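Local coordinates for OmpT protein (PDB 6EHD) that probably acts as a general diffusion porin, a water-filled beta-barrel channel through the outer membrane of Vibrio cholerae, at residues A[100-106]-A[297-302]; A[250-254]-A[265-270]; A[188-192]-A[219-223]. The protein carries 1 engineered substitution. All coordinates share one frame; numbering follows the deposited sequence.

Contacts 1 and 2 are buried and contact 3 lies at the surface. Contact 1 (100-106 with 297-302) joins a loop to strand 293-299 and the turn after it, its centre about 8 Å from the centre of the chain, so side-chain amides, carbonyls and waters do most of the work. Contacts 2 and 3 are both taken from barrel hairpins: 250-254 and 265-270 pair in regular antiparallel fashion, whereas 188-192 and 219-223 diverge after a single bridge, amid charged groups. Contacts 1 and 2 meet directly, because Glu252 of the barrel probably bonds to Gly105 N and Thr106 OG1 of the loop. Contact 3 stands apart, its nearest atoms about 10 Å from either other.

Contact 1: residues A[100-106]-A[297-302]; sequences SYFFGGT and YTNKGS. With C8E ((hydroxyethyloxy)tri(ethyloxy)octane), chain G.
Asn299 pushes its amide into the curl of residues 100-106, and here the packing is tightest. With CG anti to the backbone N (chi1 176°), the side chain reaches across, and ND2 donates to Gly104 O at 2.8 Å in a nearly straight bond (171°). That oxygen lies in the amide plane of Asn299, although the donor stands above the Gly104 carbonyl plane. A weak, bent second bond runs from ND2 to Ser100 OG (2.9 Å), a hydroxyl also bound to Asp98 and Gly104 N. At the amide's other end, OD1 accepts from Ser302 N (2.9 Å), which makes an Asx motif, and also from Ser302 OG (2.8 Å); the two bonds fix which way round the amide sits. Asparagine suits this place, offering donor and acceptor side by side.

Tyr297 supplies the apolar part: Thr106 CG2 sits over the middle of its ring, 3.5 Å from the centroid, while Thr106 OG1 turns to Glu252. Gly105, at a positive phi (103°) that glycine adopts easily, lets the backbone come close to the ring, Gly105 C lying near CD2. Tyr297 OH lies 2.8 Å from Phe103 O, a weak bond at best, and a water bonded to Phe102 O also touches it.

Elsewhere the fit is looser and waters bridge the segments. One water joins Ser100 O to Gly301 N, and another links Phe102 O with Ser302 OG. A detergent chain lies over one face of the Tyr101 ring, whose hydroxyl is tied to Glu274 and Arg282. Loop 100-106 belongs to the long loop after the fifth barrel strand, the L3 of general porins that folds into the lumen. Its attachment to the region before the last strand is consistent with a constriction zone built from two loops.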
loop_
_atom_site.group_PDB
_atom_site.type_symbol
_atom_site.label_atom_id
_atom_site.label_comp_id
_atom_site.label_asym_id
_atom_site.label_seq_id
_atom_site.Cartn_x
_atom_site.Cartn_y
_atom_site.Cartn_z
ATOM N N SER A 100 -3.174 -8.136 -6.936
ATOM C CA SER A 100 -4.628 -7.937 -7.142
ATOM C C SER A 100 -5.045 -6.472 -7.444
ATOM O O SER A 100 -4.277 -5.505 -7.228
ATOM C CB SER A 100 -5.360 -8.421 -5.856
ATOM O OG SER A 100 -5.148 -7.551 -4.743
ATOM N N TYR A 101 -6.303 -6.311 -7.909
ATOM C CA TYR A 101 -6.970 -5.005 -8.131
ATOM C C TYR A 101 -7.972 -4.651 -7.002
ATOM O O TYR A 101 -8.314 -3.501 -6.881
ATOM C CB TYR A 101 -7.699 -5.011 -9.476
ATOM C CG TYR A 101 -6.872 -4.657 -10.627
ATOM C CD1 TYR A 101 -6.725 -3.332 -10.999
ATOM C CD2 TYR A 101 -6.234 -5.633 -11.397
ATOM C CE1 TYR A 101 -5.854 -3.002 -12.067
ATOM C CE2 TYR A 101 -5.436 -5.299 -12.497
ATOM C CZ TYR A 101 -5.269 -3.952 -12.841
ATOM O OH TYR A 101 -4.442 -3.587 -13.921
ATOM N N PHE A 102 -8.405 -5.599 -6.143
ATOM C CA PHE A 102 -9.426 -5.401 -5.117
ATOM C C PHE A 102 -9.212 -5.992 -3.720
ATOM O O PHE A 102 -9.368 -5.291 -2.718
ATOM C CB PHE A 102 -10.839 -5.897 -5.575
ATOM C CG PHE A 102 -11.477 -5.116 -6.688
ATOM C CD1 PHE A 102 -12.051 -3.920 -6.441
ATOM C CD2 PHE A 102 -11.462 -5.648 -8.019
ATOM C CE1 PHE A 102 -12.684 -3.205 -7.491
ATOM C CE2 PHE A 102 -12.149 -4.946 -9.053
ATOM C CZ PHE A 102 -12.735 -3.743 -8.757
ATOM N N PHE A 103 -8.828 -7.265 -3.623
ATOM C CA PHE A 103 -8.996 -8.010 -2.345
ATOM C C PHE A 103 -7.712 -8.419 -1.600
ATOM O O PHE A 103 -7.762 -8.748 -0.435
ATOM C CB PHE A 103 -9.849 -9.264 -2.591
ATOM C CG PHE A 103 -11.254 -8.961 -3.168
ATOM C CD1 PHE A 103 -12.109 -8.086 -2.452
ATOM C CD2 PHE A 103 -11.642 -9.462 -4.405
ATOM C CE1 PHE A 103 -13.388 -7.741 -2.992
ATOM C CE2 PHE A 103 -12.900 -9.112 -4.939
ATOM C CZ PHE A 103 -13.760 -8.273 -4.197
ATOM N N GLY A 104 -6.578 -8.483 -2.311
ATOM C CA GLY A 104 -5.274 -8.853 -1.663
ATOM C C GLY A 104 -4.587 -7.760 -0.923
ATOM O O GLY A 104 -5.086 -6.620 -0.872
ATOM N N GLY A 105 -3.418 -8.107 -0.351
ATOM C CA GLY A 105 -2.618 -7.275 0.561
ATOM C C GLY A 105 -2.732 -7.675 2.031
ATOM O O GLY A 105 -2.190 -6.973 2.897
ATOM N N THR A 106 -3.471 -8.746 2.353
ATOM C CA THR A 106 -3.716 -9.050 3.773
ATOM C C THR A 106 -2.413 -9.448 4.502
ATOM O O THR A 106 -2.342 -9.298 5.736
ATOM C CB THR A 106 -4.695 -10.198 4.053
ATOM O OG1 THR A 106 -4.234 -11.434 3.483
ATOM C CG2 THR A 106 -6.089 -9.831 3.379
ATOM N N TYR A 297 -5.958 -4.131 6.835
ATOM C CA TYR A 297 -4.972 -4.074 5.699
ATOM C C TYR A 297 -5.411 -3.043 4.674
ATOM O O TYR A 297 -6.569 -2.607 4.703
ATOM C CB TYR A 297 -4.799 -5.478 5.104
ATOM C CG TYR A 297 -5.928 -6.008 4.158
ATOM C CD1 TYR A 297 -7.130 -6.549 4.671
ATOM C CD2 TYR A 297 -5.819 -5.906 2.746
ATOM C CE1 TYR A 297 -8.176 -6.993 3.868
ATOM C CE2 TYR A 297 -6.796 -6.411 1.950
ATOM C CZ TYR A 297 -8.014 -6.915 2.479
ATOM O OH TYR A 297 -8.972 -7.425 1.653
ATOM N N THR A 298 -4.487 -2.740 3.748
ATOM C CA THR A 298 -4.701 -1.824 2.644
ATOM C C THR A 298 -4.460 -2.527 1.303
ATOM O O THR A 298 -3.514 -3.287 1.186
ATOM C CB THR A 298 -3.743 -0.545 2.820
ATOM O OG1 THR A 298 -3.211 -0.084 1.590
ATOM C CG2 THR A 298 -2.599 -0.770 3.721
ATOM N N ASN A 299 -5.427 -2.485 0.385
ATOM C CA ASN A 299 -5.227 -3.033 -0.969
ATOM C C ASN A 299 -4.671 -1.876 -1.789
ATOM O O ASN A 299 -5.435 -0.860 -2.037
ATOM C CB ASN A 299 -6.561 -3.522 -1.541
ATOM C CG ASN A 299 -6.425 -4.000 -2.967
ATOM O OD1 ASN A 299 -6.885 -3.302 -3.935
ATOM N ND2 ASN A 299 -5.796 -5.174 -3.165
ATOM N N LYS A 300 -3.395 -1.968 -2.201
ATOM C CA LYS A 300 -2.757 -0.891 -2.964
ATOM C C LYS A 300 -3.464 -0.638 -4.305
ATOM O O LYS A 300 -3.626 0.508 -4.741
ATOM C CB LYS A 300 -1.269 -1.147 -3.185
ATOM C CG LYS A 300 -0.496 0.029 -3.768
ATOM C CD LYS A 300 1.007 -0.192 -3.768
ATOM C CE LYS A 300 1.790 0.921 -4.389
ATOM N NZ LYS A 300 3.208 0.564 -4.460
ATOM N N GLY A 301 -3.865 -1.701 -4.991
ATOM C CA GLY A 301 -4.483 -1.552 -6.324
ATOM C C GLY A 301 -5.706 -0.605 -6.352
ATOM O O GLY A 301 -5.787 0.351 -7.202
ATOM N N SER A 302 -6.602 -0.808 -5.409
ATOM C CA SER A 302 -7.840 -0.042 -5.395
ATOM C C SER A 302 -7.807 1.127 -4.375
ATOM O O SER A 302 -8.749 1.941 -4.362
ATOM C CB SER A 302 -8.995 -0.942 -5.062
ATOM O OG SER A 302 -8.949 -1.394 -3.694
HETATM C C11 C8E G . 0.109 -5.818 -10.900
HETATM O O12 C8E G . -1.057 -4.950 -10.930
HETATM C C13 C8E G . -1.582 -4.728 -9.595
HETATM C C14 C8E G . -2.668 -3.664 -9.583
HETATM O O15 C8E G . -1.972 -2.437 -9.909
HETATM C C16 C8E G . -2.664 -1.416 -10.572
HETATM C C17 C8E G . -3.318 -0.747 -9.452
HETATM O O18 C8E G . -3.097 0.659 -9.414
HETATM C C19 C8E G . -3.773 1.555 -8.515
HETATM C C20 C8E G . -3.531 2.367 -7.186
HETATM O O21 C8E G . -4.702 2.969 -6.411
HETATM O O HOH W 1 -3.002 -4.482 -4.943
HETATM O O HOH W 2 -10.445 -5.497 -0.031
HETATM O O HOH W 3 -11.056 -2.970 -3.030
HETATM O O HOH W 4 -1.747 -4.249 3.203
#

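Contact 2: residues A[250-254]-A[265-270]; sequences GYEYV and DGTLVY. With C8E ((hydroxyethyloxy)tri(ethyloxy)octane), chain E; C8E ((hydroxyethyloxy)tri(ethyloxy)octane), chain F.
Three tyrosine rings show how the two faces of this strand pair differ. The Tyr270 ring lies over Gly250, whose N stands 3.3 Å above the ring plane toward its rim and whose CA makes a CH-pi contact, while Glu252 OE2 lies at the ring's edge. Chi1 of 61°, between the backbone N and the carbonyl carbon, swings the ring across the neighbouring strand, and glycine leaves the room for it. On the other side of the sheet, a detergent molecule lies over one face of both Tyr251 and Tyr253. Val269 CG2 touches the edge of Tyr251 at 3.8 Å, and Thr267 OG1 lies in plane at the edge of Tyr253. Tyr253 OH donates to Asp265 OD2 (2.7 Å), reaching its anti side from out of the carboxylate plane. A water links Tyr251 OH with Thr267 OG1.

On the same side of the sheet as Tyr270, Glu252 runs alongside Leu268, with OE1 3.8 Å from Leu268 CD1. Its carboxylate is held by Thr106 OG1 and Gly105 N of the loop, and a water donates to OE2 while accepting from Tyr270 OH, which also meets Tyr99 N.

The two strand segments run antiparallel, 171° between their directions. Hydrogen-bonded pairs Gly250-Tyr270, Glu252-Leu268 and Val254-Gly266 alternate with the non-hydrogen-bonded pairs Tyr251-Val269 and Tyr253-Thr267; Glu252 N to Leu268 O is 2.9 Å. Tyrosines meeting detergent outside, and Glu252 holding a loop inside, fit a porin barrel wall, and the tyrosine laid over glycine is the mortise-tenon pair of outer-membrane beta barrels.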
loop_
_atom_site.group_PDB
_atom_site.type_symbol
_atom_site.label_atom_id
_atom_site.label_comp_id
_atom_site.label_asym_id
_atom_site.label_seq_id
_atom_site.Cartn_x
_atom_site.Cartn_y
_atom_site.Cartn_z
ATOM N N GLY A 250 -3.464 -15.155 -6.224
ATOM C CA GLY A 250 -2.605 -15.224 -5.011
ATOM C C GLY A 250 -3.275 -15.915 -3.865
ATOM O O GLY A 250 -4.527 -16.072 -3.819
ATOM N N TYR A 251 -2.409 -16.371 -2.959
ATOM C CA TYR A 251 -2.789 -17.027 -1.666
ATOM C C TYR A 251 -2.045 -16.321 -0.530
ATOM O O TYR A 251 -0.790 -16.159 -0.580
ATOM C CB TYR A 251 -2.323 -18.510 -1.735
ATOM C CG TYR A 251 -2.429 -19.274 -0.381
ATOM C CD1 TYR A 251 -3.662 -19.758 0.082
ATOM C CD2 TYR A 251 -1.333 -19.368 0.464
ATOM C CE1 TYR A 251 -3.784 -20.375 1.323
ATOM C CE2 TYR A 251 -1.437 -20.007 1.702
ATOM C CZ TYR A 251 -2.665 -20.503 2.133
ATOM O OH TYR A 251 -2.744 -21.149 3.400
ATOM N N GLU A 252 -2.792 -15.896 0.492
ATOM C CA GLU A 252 -2.293 -15.145 1.601
ATOM C C GLU A 252 -2.741 -15.792 2.934
ATOM O O GLU A 252 -3.962 -16.002 3.168
ATOM C CB GLU A 252 -2.817 -13.680 1.563
ATOM C CG GLU A 252 -2.440 -12.978 0.264
ATOM C CD GLU A 252 -3.028 -11.573 0.019
ATOM O OE1 GLU A 252 -3.952 -11.140 0.770
ATOM O OE2 GLU A 252 -2.461 -10.839 -0.888
ATOM N N TYR A 253 -1.764 -16.088 3.797
ATOM C CA TYR A 253 -2.095 -16.681 5.141
ATOM C C TYR A 253 -1.414 -15.879 6.256
ATOM O O TYR A 253 -0.189 -15.603 6.166
ATOM C CB TYR A 253 -1.594 -18.119 5.142
ATOM C CG TYR A 253 -1.835 -18.843 6.481
ATOM C CD1 TYR A 253 -3.132 -19.248 6.854
ATOM C CD2 TYR A 253 -0.799 -18.936 7.446
ATOM C CE1 TYR A 253 -3.382 -19.884 8.106
ATOM C CE2 TYR A 253 -1.046 -19.581 8.702
ATOM C CZ TYR A 253 -2.321 -20.035 9.003
ATOM O OH TYR A 253 -2.533 -20.592 10.278
ATOM N N VAL A 254 -2.184 -15.517 7.309
ATOM C CA VAL A 254 -1.687 -14.714 8.394
ATOM C C VAL A 254 -2.110 -15.416 9.743
ATOM O O VAL A 254 -3.282 -15.870 9.862
ATOM C CB VAL A 254 -2.218 -13.301 8.416
ATOM C CG1 VAL A 254 -1.612 -12.509 9.590
ATOM C CG2 VAL A 254 -1.929 -12.615 7.044
ATOM N N ASP A 265 -6.269 -17.000 12.926
ATOM C CA ASP A 265 -5.583 -16.944 11.601
ATOM C C ASP A 265 -6.594 -16.501 10.539
ATOM O O ASP A 265 -7.834 -16.465 10.819
ATOM C CB ASP A 265 -4.870 -18.266 11.249
ATOM C CG ASP A 265 -5.765 -19.489 11.086
ATOM O OD1 ASP A 265 -6.950 -19.387 10.756
ATOM O OD2 ASP A 265 -5.167 -20.579 11.041
ATOM N N GLY A 266 -6.083 -16.197 9.335
ATOM C CA GLY A 266 -6.905 -15.716 8.205
ATOM C C GLY A 266 -6.297 -16.115 6.876
ATOM O O GLY A 266 -5.061 -16.126 6.760
ATOM N N THR A 267 -7.162 -16.494 5.913
ATOM C CA THR A 267 -6.793 -16.925 4.573
ATOM C C THR A 267 -7.514 -16.012 3.567
ATOM O O THR A 267 -8.738 -15.765 3.747
ATOM C CB THR A 267 -7.220 -18.385 4.382
ATOM O OG1 THR A 267 -6.470 -19.217 5.326
ATOM C CG2 THR A 267 -6.856 -18.836 3.034
ATOM N N LEU A 268 -6.770 -15.552 2.538
ATOM C CA LEU A 268 -7.386 -14.790 1.414
ATOM C C LEU A 268 -6.843 -15.347 0.136
ATOM O O LEU A 268 -5.613 -15.439 -0.038
ATOM C CB LEU A 268 -7.142 -13.241 1.575
ATOM C CG LEU A 268 -7.761 -12.224 0.597
ATOM C CD1 LEU A 268 -7.210 -12.337 -0.795
ATOM C CD2 LEU A 268 -9.271 -12.320 0.549
ATOM N N VAL A 269 -7.722 -15.786 -0.788
ATOM C CA VAL A 269 -7.302 -16.236 -2.119
ATOM C C VAL A 269 -8.001 -15.320 -3.165
ATOM O O VAL A 269 -9.207 -14.996 -3.033
ATOM C CB VAL A 269 -7.705 -17.724 -2.380
ATOM C CG1 VAL A 269 -7.314 -18.133 -3.780
ATOM C CG2 VAL A 269 -6.995 -18.663 -1.368
ATOM N N TYR A 270 -7.294 -14.949 -4.237
ATOM C CA TYR A 270 -7.895 -14.166 -5.336
ATOM C C TYR A 270 -7.516 -14.769 -6.665
ATOM O O TYR A 270 -6.422 -15.372 -6.820
ATOM C CB TYR A 270 -7.597 -12.621 -5.235
ATOM C CG TYR A 270 -6.118 -12.249 -5.297
ATOM C CD1 TYR A 270 -5.399 -12.178 -6.513
ATOM C CD2 TYR A 270 -5.401 -12.044 -4.084
ATOM C CE1 TYR A 270 -4.044 -11.868 -6.496
ATOM C CE2 TYR A 270 -4.036 -11.756 -4.060
ATOM C CZ TYR A 270 -3.350 -11.688 -5.273
ATOM O OH TYR A 270 -1.986 -11.410 -5.238
HETATM C C1 C8E E . 7.281 -20.618 -0.740
HETATM C C2 C8E E . 6.048 -21.156 -1.456
HETATM C C3 C8E E . 5.056 -21.661 -0.437
HETATM C C4 C8E E . 3.964 -22.575 -1.017
HETATM C C5 C8E E . 2.605 -22.215 -0.420
HETATM C C6 C8E E . 2.239 -22.716 0.955
HETATM C C7 C8E E . 2.192 -21.644 2.061
HETATM C C8 C8E E . 1.430 -22.173 3.301
HETATM O O9 C8E E . 1.730 -21.719 4.642
HETATM C C10 C8E E . 2.151 -22.599 5.672
HETATM C C11 C8E E . 1.467 -22.251 6.952
HETATM O O12 C8E E . 0.273 -23.008 6.803
HETATM C C13 C8E E . -0.625 -23.283 7.891
HETATM C C14 C8E E . -2.065 -23.513 7.398
HETATM O O15 C8E E . -2.132 -24.242 6.147
HETATM C C16 C8E E . -3.471 -24.672 5.759
HETATM C C17 C8E E . -3.578 -25.526 4.481
HETATM O O18 C8E E . -2.789 -24.923 3.454
HETATM C C19 C8E E . -2.955 -25.132 2.027
HETATM C C20 C8E E . -1.581 -24.985 1.346
HETATM O O21 C8E E . -1.486 -23.893 0.441
HETATM O O9 C8E F . -15.479 -5.911 5.104
HETATM C C10 C8E F . -15.473 -7.057 4.275
HETATM C C11 C8E F . -14.510 -6.837 3.126
HETATM O O12 C8E F . -14.244 -8.132 2.564
HETATM C C13 C8E F . -13.080 -8.172 1.750
HETATM C C14 C8E F . -12.543 -9.564 1.459
HETATM O O15 C8E F . -12.184 -10.358 2.630
HETATM C C16 C8E F . -11.093 -9.761 3.326
HETATM C C17 C8E F . -11.170 -10.266 4.735
HETATM O O18 C8E F . -10.298 -11.373 4.778
HETATM C C19 C8E F . -9.212 -11.187 5.668
HETATM C C20 C8E F . -9.514 -12.170 6.755
HETATM O O21 C8E F . -9.237 -13.465 6.246
HETATM O O HOH W 5 -5.169 -21.594 4.592
HETATM O O HOH W 6 -0.949 -11.991 -2.857
#

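Contact 3: residues A[188-192]-A[219-223]; sequences IKADV and LDVEN
The hairpin of strands 184-205 and 208-221 comes apart here, at the end far from its turn. The last firm tie is Glu222 N to Asp191 O, 2.8 Å long and nearly straight at 168°, with the donor in the carbonyl plane. Just before it, Val192 and Val221 form an antiparallel non-hydrogen-bonded pair, their CA atoms 4.7 Å apart. Two CA-H...O contacts flank this bridge: Val221 CA to Asp191 O and Val192 CA to Asp220 O (3.4 Å).

Beta-branched valines suit such an extended backbone, and their methyl groups extend the join along the strands. Val192 CG2, anti to the backbone N, lies beside Leu219 CD2 at 4.2 Å, the two side chains pointing the same way. Toward the open end, Val221 CG1 meets Ala190 CB at 3.9 Å; alanine, with one small methyl, fits against the valine where the chain turns aside.

The divergence is marked, since the short strand segments make an angle of 118° rather than one near 180°. In a porin barrel the short turns lie at the periplasmic end, so this splayed end probably belongs to the extracellular side, where strands run on into loops. Ile188 bonds through its backbone to Val176 and Gly177, and Ala190 to Phe174, all on strand 174-181. The other segment leaves strand geometry at Glu222.

Polar side chains fit this more exposed edge. Asp191 holds its carboxylate alongside Glu222, with OD2 3.3 Å from Glu222 CB, and the carboxylate planes are turned 35° from each other. Asp191 OD2 and Glu222 OE2 stand 4.7 Å apart, a like-charge approach that Arg170 probably eases: it forms a salt bridge with Asp191 and a long, weak ion pair with Glu222.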
loop_
_atom_site.group_PDB
_atom_site.type_symbol
_atom_site.label_atom_id
_atom_site.label_comp_id
_atom_site.label_asym_id
_atom_site.label_seq_id
_atom_site.Cartn_x
_atom_site.Cartn_y
_atom_site.Cartn_z
ATOM N N ILE A 188 -12.540 3.151 23.012
ATOM C CA ILE A 188 -11.322 2.471 23.484
ATOM C C ILE A 188 -10.126 3.076 22.698
ATOM O O ILE A 188 -10.045 2.909 21.463
ATOM C CB ILE A 188 -11.377 0.940 23.240
ATOM C CG1 ILE A 188 -12.702 0.296 23.718
ATOM C CG2 ILE A 188 -10.201 0.254 23.925
ATOM C CD1 ILE A 188 -13.034 -1.007 22.999
ATOM N N LYS A 189 -9.238 3.798 23.391
ATOM C CA LYS A 189 -8.025 4.360 22.782
ATOM C C LYS A 189 -6.799 3.854 23.504
ATOM O O LYS A 189 -6.865 3.599 24.692
ATOM C CB LYS A 189 -8.044 5.885 22.766
ATOM C CG LYS A 189 -9.321 6.435 22.163
ATOM C CD LYS A 189 -9.133 7.730 21.401
ATOM C CE LYS A 189 -10.451 8.156 20.767
ATOM N NZ LYS A 189 -10.230 8.984 19.549
ATOM N N ALA A 190 -5.687 3.692 22.771
ATOM C CA ALA A 190 -4.472 3.162 23.314
ATOM C C ALA A 190 -3.262 3.771 22.615
ATOM O O ALA A 190 -3.398 4.303 21.508
ATOM C CB ALA A 190 -4.492 1.662 23.172
ATOM N N ASP A 191 -2.150 3.773 23.327
ATOM C CA ASP A 191 -0.829 4.110 22.819
ATOM C C ASP A 191 -0.220 2.805 22.225
ATOM O O ASP A 191 0.230 1.908 22.957
ATOM C CB ASP A 191 0.017 4.708 23.974
ATOM C CG ASP A 191 1.411 5.175 23.557
ATOM O OD1 ASP A 191 1.922 4.911 22.418
ATOM O OD2 ASP A 191 2.068 5.795 24.429
ATOM N N VAL A 192 -0.240 2.704 20.877
ATOM C CA VAL A 192 0.128 1.444 20.171
ATOM C C VAL A 192 1.306 1.707 19.207
ATOM O O VAL A 192 1.347 2.746 18.539
ATOM C CB VAL A 192 -1.097 0.810 19.492
ATOM C CG1 VAL A 192 -1.818 1.785 18.589
ATOM C CG2 VAL A 192 -0.729 -0.467 18.709
ATOM N N LEU A 219 2.610 -5.748 17.625
ATOM C CA LEU A 219 1.801 -4.653 18.110
ATOM C C LEU A 219 1.945 -4.666 19.672
ATOM O O LEU A 219 1.628 -5.677 20.294
ATOM C CB LEU A 219 0.350 -4.849 17.744
ATOM C CG LEU A 219 0.063 -4.734 16.220
ATOM C CD1 LEU A 219 -1.243 -5.424 15.941
ATOM C CD2 LEU A 219 0.036 -3.280 15.750
ATOM N N ASP A 220 2.518 -3.619 20.243
ATOM C CA ASP A 220 2.522 -3.465 21.740
ATOM C C ASP A 220 1.885 -2.173 22.215
ATOM O O ASP A 220 1.900 -1.133 21.512
ATOM C CB ASP A 220 3.850 -3.765 22.464
ATOM C CG ASP A 220 5.038 -3.326 21.726
ATOM O OD1 ASP A 220 5.151 -2.106 21.538
ATOM O OD2 ASP A 220 5.875 -4.194 21.356
ATOM N N VAL A 221 1.277 -2.279 23.409
ATOM C CA VAL A 221 0.485 -1.208 24.005
ATOM C C VAL A 221 1.314 -0.626 25.155
ATOM O O VAL A 221 1.766 -1.378 26.026
ATOM C CB VAL A 221 -0.902 -1.729 24.455
ATOM C CG1 VAL A 221 -1.793 -0.587 24.925
ATOM C CG2 VAL A 221 -1.583 -2.437 23.294
ATOM N N GLU A 222 1.543 0.685 25.137
ATOM C CA GLU A 222 2.439 1.368 26.119
ATOM C C GLU A 222 2.281 1.066 27.652
ATOM O O GLU A 222 3.305 0.889 28.350
ATOM C CB GLU A 222 2.402 2.884 25.889
ATOM C CG GLU A 222 3.109 3.767 26.921
ATOM C CD GLU A 222 4.608 3.548 27.047
ATOM O OE1 GLU A 222 5.213 4.155 27.968
ATOM O OE2 GLU A 222 5.197 2.796 26.244
ATOM N N ASN A 223 1.065 1.047 28.195
ATOM C CA ASN A 223 0.928 0.846 29.700
ATOM C C ASN A 223 0.077 -0.373 29.985
ATOM O O ASN A 223 -0.949 -0.290 30.663
ATOM C CB ASN A 223 0.341 2.092 30.412
ATOM C CG ASN A 223 1.407 2.991 31.002
ATOM O OD1 ASN A 223 1.534 4.146 30.602
ATOM N ND2 ASN A 223 2.173 2.469 31.970
#